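Local coordinates for erythrocyte membrane protein 1 (Plasmodium falciparum, PDB 2XU0), which probably binds host cell-surface receptors through its N-terminal NTS-DBL1 region, the rosetting part of a large adhesin of the infected red cell, at residues F312-F316 and Q394-Y398; W319-C324 and K451-N455. The protein carries 10 engineered substitutions. All coordinates share one frame; numbering follows the deposited sequence.

Contact 1. Residues F312-F316 and Q394-Y398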
loop_
_atom_site.group_PDB
_atom_site.type_symbol
_atom_site.label_atom_id
_atom_site.label_comp_id
_atom_site.label_asym_id
_atom_site.label_seq_id
_atom_site.Cartn_x
_atom_site.Cartn_y
_atom_site.Cartn_z
ATOM N N PHE A 312 0.382 6.888 -6.851
ATOM C CA PHE A 312 1.736 7.083 -6.344
ATOM C C PHE A 312 1.705 7.379 -4.825
ATOM O O PHE A 312 2.529 6.861 -4.085
ATOM C CB PHE A 312 2.470 8.226 -7.122
ATOM C CG PHE A 312 3.692 8.698 -6.359
ATOM C CD1 PHE A 312 4.822 7.889 -6.257
ATOM C CD2 PHE A 312 3.663 9.888 -5.633
ATOM C CE1 PHE A 312 5.886 8.245 -5.419
ATOM C CE2 PHE A 312 4.741 10.257 -4.823
ATOM C CZ PHE A 312 5.855 9.440 -4.736
ATOM N N LEU A 313 0.786 8.248 -4.374
ATOM C CA LEU A 313 0.658 8.590 -2.949
ATOM C C LEU A 313 0.232 7.370 -2.103
ATOM O O LEU A 313 0.728 7.176 -0.988
ATOM C CB LEU A 313 -0.335 9.773 -2.761
ATOM C CG LEU A 313 0.116 11.089 -3.415
ATOM C CD1 LEU A 313 -0.952 12.156 -3.293
ATOM C CD2 LEU A 313 1.506 11.558 -2.871
ATOM N N ARG A 314 -0.684 6.570 -2.632
ATOM C CA ARG A 314 -1.145 5.337 -1.985
ATOM C C ARG A 314 0.013 4.355 -1.890
ATOM O O ARG A 314 0.190 3.765 -0.853
ATOM C CB ARG A 314 -2.233 4.666 -2.817
ATOM C CG ARG A 314 -3.519 5.455 -2.926
ATOM C CD ARG A 314 -4.634 4.581 -3.444
ATOM N NE ARG A 314 -4.260 3.657 -4.531
ATOM C CZ ARG A 314 -4.669 3.767 -5.789
ATOM N NH1 ARG A 314 -5.356 4.827 -6.182
ATOM N NH2 ARG A 314 -4.334 2.850 -6.679
ATOM N N TRP A 315 0.810 4.200 -2.964
ATOM C CA TRP A 315 1.933 3.263 -2.950
ATOM C C TRP A 315 3.042 3.657 -2.009
ATOM O O TRP A 315 3.628 2.783 -1.382
ATOM C CB TRP A 315 2.498 3.036 -4.358
ATOM C CG TRP A 315 1.594 2.299 -5.315
ATOM C CD1 TRP A 315 0.420 1.648 -5.029
ATOM C CD2 TRP A 315 1.922 1.963 -6.677
ATOM N NE1 TRP A 315 -0.051 1.011 -6.167
ATOM C CE2 TRP A 315 0.869 1.160 -7.179
ATOM C CE3 TRP A 315 3.007 2.269 -7.522
ATOM C CZ2 TRP A 315 0.851 0.698 -8.514
ATOM C CZ3 TRP A 315 2.972 1.840 -8.848
ATOM C CH2 TRP A 315 1.902 1.075 -9.334
ATOM N N PHE A 316 3.328 4.969 -1.903
ATOM C CA PHE A 316 4.363 5.474 -1.028
ATOM C C PHE A 316 3.893 5.309 0.435
ATOM O O PHE A 316 4.700 4.980 1.294
ATOM C CB PHE A 316 4.648 6.963 -1.399
ATOM C CG PHE A 316 5.905 7.622 -0.869
ATOM C CD1 PHE A 316 6.858 6.887 -0.158
ATOM C CD2 PHE A 316 6.125 8.990 -1.056
ATOM C CE1 PHE A 316 8.025 7.501 0.331
ATOM C CE2 PHE A 316 7.272 9.610 -0.539
ATOM C CZ PHE A 316 8.226 8.861 0.129
ATOM N N GLN A 394 11.272 7.621 -4.220
ATOM C CA GLN A 394 9.881 8.052 -4.012
ATOM C C GLN A 394 9.815 9.486 -3.531
ATOM O O GLN A 394 8.892 10.227 -3.851
ATOM C CB GLN A 394 9.185 7.098 -3.060
ATOM C CG GLN A 394 8.920 5.772 -3.732
ATOM C CD GLN A 394 8.439 4.768 -2.724
ATOM O OE1 GLN A 394 9.187 4.310 -1.848
ATOM N NE2 GLN A 394 7.171 4.479 -2.789
ATOM N N ASN A 395 10.850 9.894 -2.819
ATOM C CA ASN A 395 11.060 11.233 -2.310
ATOM C C ASN A 395 11.158 12.172 -3.506
ATOM O O ASN A 395 10.517 13.222 -3.527
ATOM C CB ASN A 395 12.367 11.241 -1.505
ATOM C CG ASN A 395 12.691 12.499 -0.776
ATOM O OD1 ASN A 395 12.619 13.614 -1.304
ATOM N ND2 ASN A 395 13.132 12.329 0.442
ATOM N N LEU A 396 11.936 11.777 -4.515
ATOM C CA LEU A 396 12.093 12.536 -5.752
ATOM C C LEU A 396 10.782 12.554 -6.556
ATOM O O LEU A 396 10.392 13.607 -7.065
ATOM C CB LEU A 396 13.239 11.952 -6.617
ATOM C CG LEU A 396 14.647 12.179 -6.108
ATOM C CD1 LEU A 396 15.619 11.237 -6.775
ATOM C CD2 LEU A 396 15.095 13.598 -6.365
ATOM N N LYS A 397 10.119 11.405 -6.675
ATOM C CA LYS A 397 8.868 11.304 -7.417
ATOM C C LYS A 397 7.811 12.223 -6.820
ATOM O O LYS A 397 7.024 12.780 -7.574
ATOM C CB LYS A 397 8.349 9.844 -7.471
ATOM C CG LYS A 397 7.164 9.632 -8.470
ATOM C CD LYS A 397 7.607 9.923 -9.883
ATOM C CE LYS A 397 6.650 9.515 -10.962
ATOM N NZ LYS A 397 7.235 9.824 -12.293
ATOM N N TYR A 398 7.766 12.340 -5.475
ATOM C CA TYR A 398 6.838 13.202 -4.754
ATOM C C TYR A 398 7.049 14.653 -5.187
ATOM O O TYR A 398 6.094 15.326 -5.587
ATOM C CB TYR A 398 6.969 13.053 -3.219
ATOM C CG TYR A 398 5.941 13.881 -2.480
ATOM C CD1 TYR A 398 4.639 13.420 -2.317
ATOM C CD2 TYR A 398 6.212 15.200 -2.107
ATOM C CE1 TYR A 398 3.656 14.214 -1.721
ATOM C CE2 TYR A 398 5.246 15.989 -1.474
ATOM C CZ TYR A 398 3.963 15.498 -1.300
ATOM O OH TYR A 398 2.983 16.266 -0.710
#
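F312 and F316, one helical turn apart, both hold CG anti to the backbone N (chi1 164° for F312), which swings their rings out to meet Q394, K397 and Y398 on the neighbouring helix. The F312 ring lies against K397, Q394 and Y398. K397, its own CG also anti to the backbone N, lays that carbon over one face of the ring, 3.8 Å from the F312 centroid, toward the rim: a CH-pi contact made by the aliphatic part of the lysine, whose chain then bends beyond CG and leads away. At the ring's edge, CZ of F312 comes within 3.3 Å of the carbonyl O of Q394, an oxygen that already accepts the helical bond from Y398 N. CE2 of F312 lies 3.9 Å from CB of Y398. F316 meets Q394 by its face: CB of Q394 stands over the centre of the F316 ring at 3.6 Å from the centroid, and the rest of the glutamine chain runs on past CD1, its amide plane tilted 38° from the ring. CD2 of L313 reaches the edge of the Y398 ring, in the plane of that ring, 3.6 Å from CE1. No hydrogen bond crosses; the phenol OH of Y398 is instead bonded to the carbonyl O of Y426, and its ring stacks with F432. The two segments run nearly antiparallel, at 152° with axes 11.1 Å apart, a spacing spanned by the rings of F312, F316 and Y398 with the chains of Q394 and K397. This is side-chain packing between helices 311-338 and 371-407, the long antiparallel helix pair of the Duffy-binding-like fold.

Contact 2. Residues W319-C324 and K451-N455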
loop_
_atom_site.group_PDB
_atom_site.type_symbol
_atom_site.label_atom_id
_atom_site.label_comp_id
_atom_site.label_asym_id
_atom_site.label_seq_id
_atom_site.Cartn_x
_atom_site.Cartn_y
_atom_site.Cartn_z
ATOM N N TRP A 319 4.287 1.756 1.132
ATOM C CA TRP A 319 5.719 1.465 1.187
ATOM C C TRP A 319 6.218 1.732 2.594
ATOM O O TRP A 319 6.913 0.897 3.173
ATOM C CB TRP A 319 6.510 2.293 0.153
ATOM C CG TRP A 319 7.994 2.064 0.227
ATOM C CD1 TRP A 319 8.714 1.146 -0.485
ATOM C CD2 TRP A 319 8.917 2.680 1.140
ATOM N NE1 TRP A 319 10.032 1.171 -0.093
ATOM C CE2 TRP A 319 10.188 2.102 0.903
ATOM C CE3 TRP A 319 8.813 3.716 2.085
ATOM C CZ2 TRP A 319 11.336 2.515 1.584
ATOM C CZ3 TRP A 319 9.935 4.076 2.813
ATOM C CH2 TRP A 319 11.179 3.465 2.571
ATOM N N SER A 320 5.897 2.909 3.124
ATOM C CA SER A 320 6.355 3.341 4.447
ATOM C C SER A 320 5.812 2.496 5.607
ATOM O O SER A 320 6.567 2.172 6.527
ATOM C CB SER A 320 6.111 4.837 4.651
ATOM O OG SER A 320 4.731 5.129 4.725
ATOM N N GLU A 321 4.528 2.130 5.544
ATOM C CA GLU A 321 3.874 1.291 6.559
ATOM C C GLU A 321 4.463 -0.118 6.594
ATOM O O GLU A 321 4.766 -0.641 7.678
ATOM C CB GLU A 321 2.348 1.243 6.337
ATOM C CG GLU A 321 1.638 2.502 6.839
ATOM C CD GLU A 321 1.704 2.623 8.348
ATOM O OE1 GLU A 321 0.978 1.875 9.042
ATOM O OE2 GLU A 321 2.576 3.373 8.836
ATOM N N GLU A 322 4.658 -0.699 5.418
ATOM C CA GLU A 322 5.243 -2.035 5.243
ATOM C C GLU A 322 6.702 -2.045 5.584
ATOM O O GLU A 322 7.170 -3.051 6.102
ATOM C CB GLU A 322 5.001 -2.576 3.821
ATOM C CG GLU A 322 3.551 -2.965 3.609
ATOM C CD GLU A 322 3.121 -4.180 4.415
ATOM O OE1 GLU A 322 3.430 -5.312 3.974
ATOM O OE2 GLU A 322 2.548 -4.000 5.517
ATOM N N PHE A 323 7.429 -0.923 5.329
ATOM C CA PHE A 323 8.845 -0.776 5.692
ATOM C C PHE A 323 8.943 -0.825 7.225
ATOM O O PHE A 323 9.746 -1.587 7.767
ATOM C CB PHE A 323 9.452 0.576 5.153
ATOM C CG PHE A 323 10.729 1.009 5.857
ATOM C CD1 PHE A 323 11.917 0.291 5.691
ATOM C CD2 PHE A 323 10.718 2.053 6.777
ATOM C CE1 PHE A 323 13.071 0.641 6.404
ATOM C CE2 PHE A 323 11.882 2.412 7.477
ATOM C CZ PHE A 323 13.042 1.693 7.294
ATOM N N CYS A 324 8.147 0.012 7.926
ATOM C CA CYS A 324 8.154 0.091 9.400
ATOM C C CYS A 324 7.729 -1.245 10.034
ATOM O O CYS A 324 8.312 -1.661 11.041
ATOM C CB CYS A 324 7.263 1.231 9.870
ATOM S SG CYS A 324 7.882 2.883 9.456
ATOM N N LYS A 451 13.004 5.864 16.972
ATOM C CA LYS A 451 11.798 6.463 16.427
ATOM C C LYS A 451 11.978 6.704 14.929
ATOM O O LYS A 451 13.025 7.193 14.503
ATOM C CB LYS A 451 11.354 7.735 17.198
ATOM C CG LYS A 451 12.324 8.933 17.187
ATOM C CD LYS A 451 11.952 10.024 16.158
ATOM C CE LYS A 451 11.125 11.160 16.723
ATOM N NZ LYS A 451 9.695 10.786 16.892
ATOM N N ILE A 452 10.970 6.326 14.131
ATOM C CA ILE A 452 10.984 6.510 12.687
ATOM C C ILE A 452 10.836 7.991 12.374
ATOM O O ILE A 452 9.907 8.630 12.878
ATOM C CB ILE A 452 9.865 5.670 12.017
ATOM C CG1 ILE A 452 10.052 4.131 12.250
ATOM C CG2 ILE A 452 9.705 6.033 10.549
ATOM C CD1 ILE A 452 11.255 3.409 11.531
ATOM N N ASP A 453 11.766 8.540 11.561
ATOM C CA ASP A 453 11.735 9.934 11.110
ATOM C C ASP A 453 12.307 9.989 9.719
ATOM O O ASP A 453 13.540 9.996 9.540
ATOM C CB ASP A 453 12.443 10.896 12.082
ATOM C CG ASP A 453 12.301 12.386 11.746
ATOM O OD1 ASP A 453 11.626 12.717 10.751
ATOM O OD2 ASP A 453 12.843 13.213 12.492
ATOM N N PHE A 454 11.402 10.015 8.726
ATOM C CA PHE A 454 11.729 10.067 7.305
ATOM C C PHE A 454 12.446 11.360 6.912
ATOM O O PHE A 454 13.103 11.390 5.861
ATOM C CB PHE A 454 10.527 9.733 6.422
ATOM C CG PHE A 454 10.092 8.281 6.585
ATOM C CD1 PHE A 454 10.916 7.235 6.161
ATOM C CD2 PHE A 454 8.870 7.965 7.174
ATOM C CE1 PHE A 454 10.516 5.894 6.312
ATOM C CE2 PHE A 454 8.480 6.634 7.352
ATOM C CZ PHE A 454 9.299 5.607 6.915
ATOM N N ASN A 455 12.336 12.413 7.771
ATOM C CA ASN A 455 13.042 13.681 7.589
ATOM C C ASN A 455 14.496 13.575 8.100
ATOM O O ASN A 455 15.260 14.503 7.927
ATOM C CB ASN A 455 12.300 14.843 8.270
ATOM C CG ASN A 455 11.026 15.234 7.589
ATOM O OD1 ASN A 455 9.952 15.341 8.204
ATOM N ND2 ASN A 455 11.092 15.403 6.297
#
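I452 meets C324 first, setting CG1 and CG2 each 3.8 Å from SG so that the sulfur rests against both branches of the isoleucine. Its CD1 reaches on toward CE2 of F323 at 4.2 Å. D453 turns the chain: OD1 accepts from the backbone N of N455 at 3.1 Å, from above the carboxylate plane, forming an Asx turn, and the same oxygen also takes a bond from N437 ND2. Next comes F454, whose CG lies anti to its carbonyl carbon (chi1 -67°), directing CZ and CE1 against the helix face formed by W319, S320, F323 and C324. CZ sits 3.8 Å from CD2 of F323, which lies in the plane of the F454 ring at its edge. The same CZ lies 4.0 Å from CB of S320. On the W319 side, CE1 of F454 approaches CZ3 at the indole edge, at 4.0 Å. The SG of C324 lies obliquely to the F454 ring, 5.2 Å from its centroid. The OG of S320 turns back to the carbonyl O of E317. No hydrogen bond crosses, so between the two segments the contact rests on burial and shape fit, with the C324–C442 disulfide tying helix 311-338 covalently nearby.

Contacts 1 and 2 follow one another along helix 311-338, their centres 13 Å apart. They meet where the side-chain amide of Q394, from contact 1, packs against the indole of W319, from contact 2. L436 of helix 429-437 joins them again, touching F316 in the first and both S320 and F454 in the second. Contact 1 lies nearer the magnesium site: the side chain of W315 is about 4 Å from that of the site residue I118, against about 10 Å for W319 of contact 2. In contact 1, too, L396 touches the bound proline, and the side chain of K397 is about 7 Å from that proline and about 9 Å from the magnesium ion.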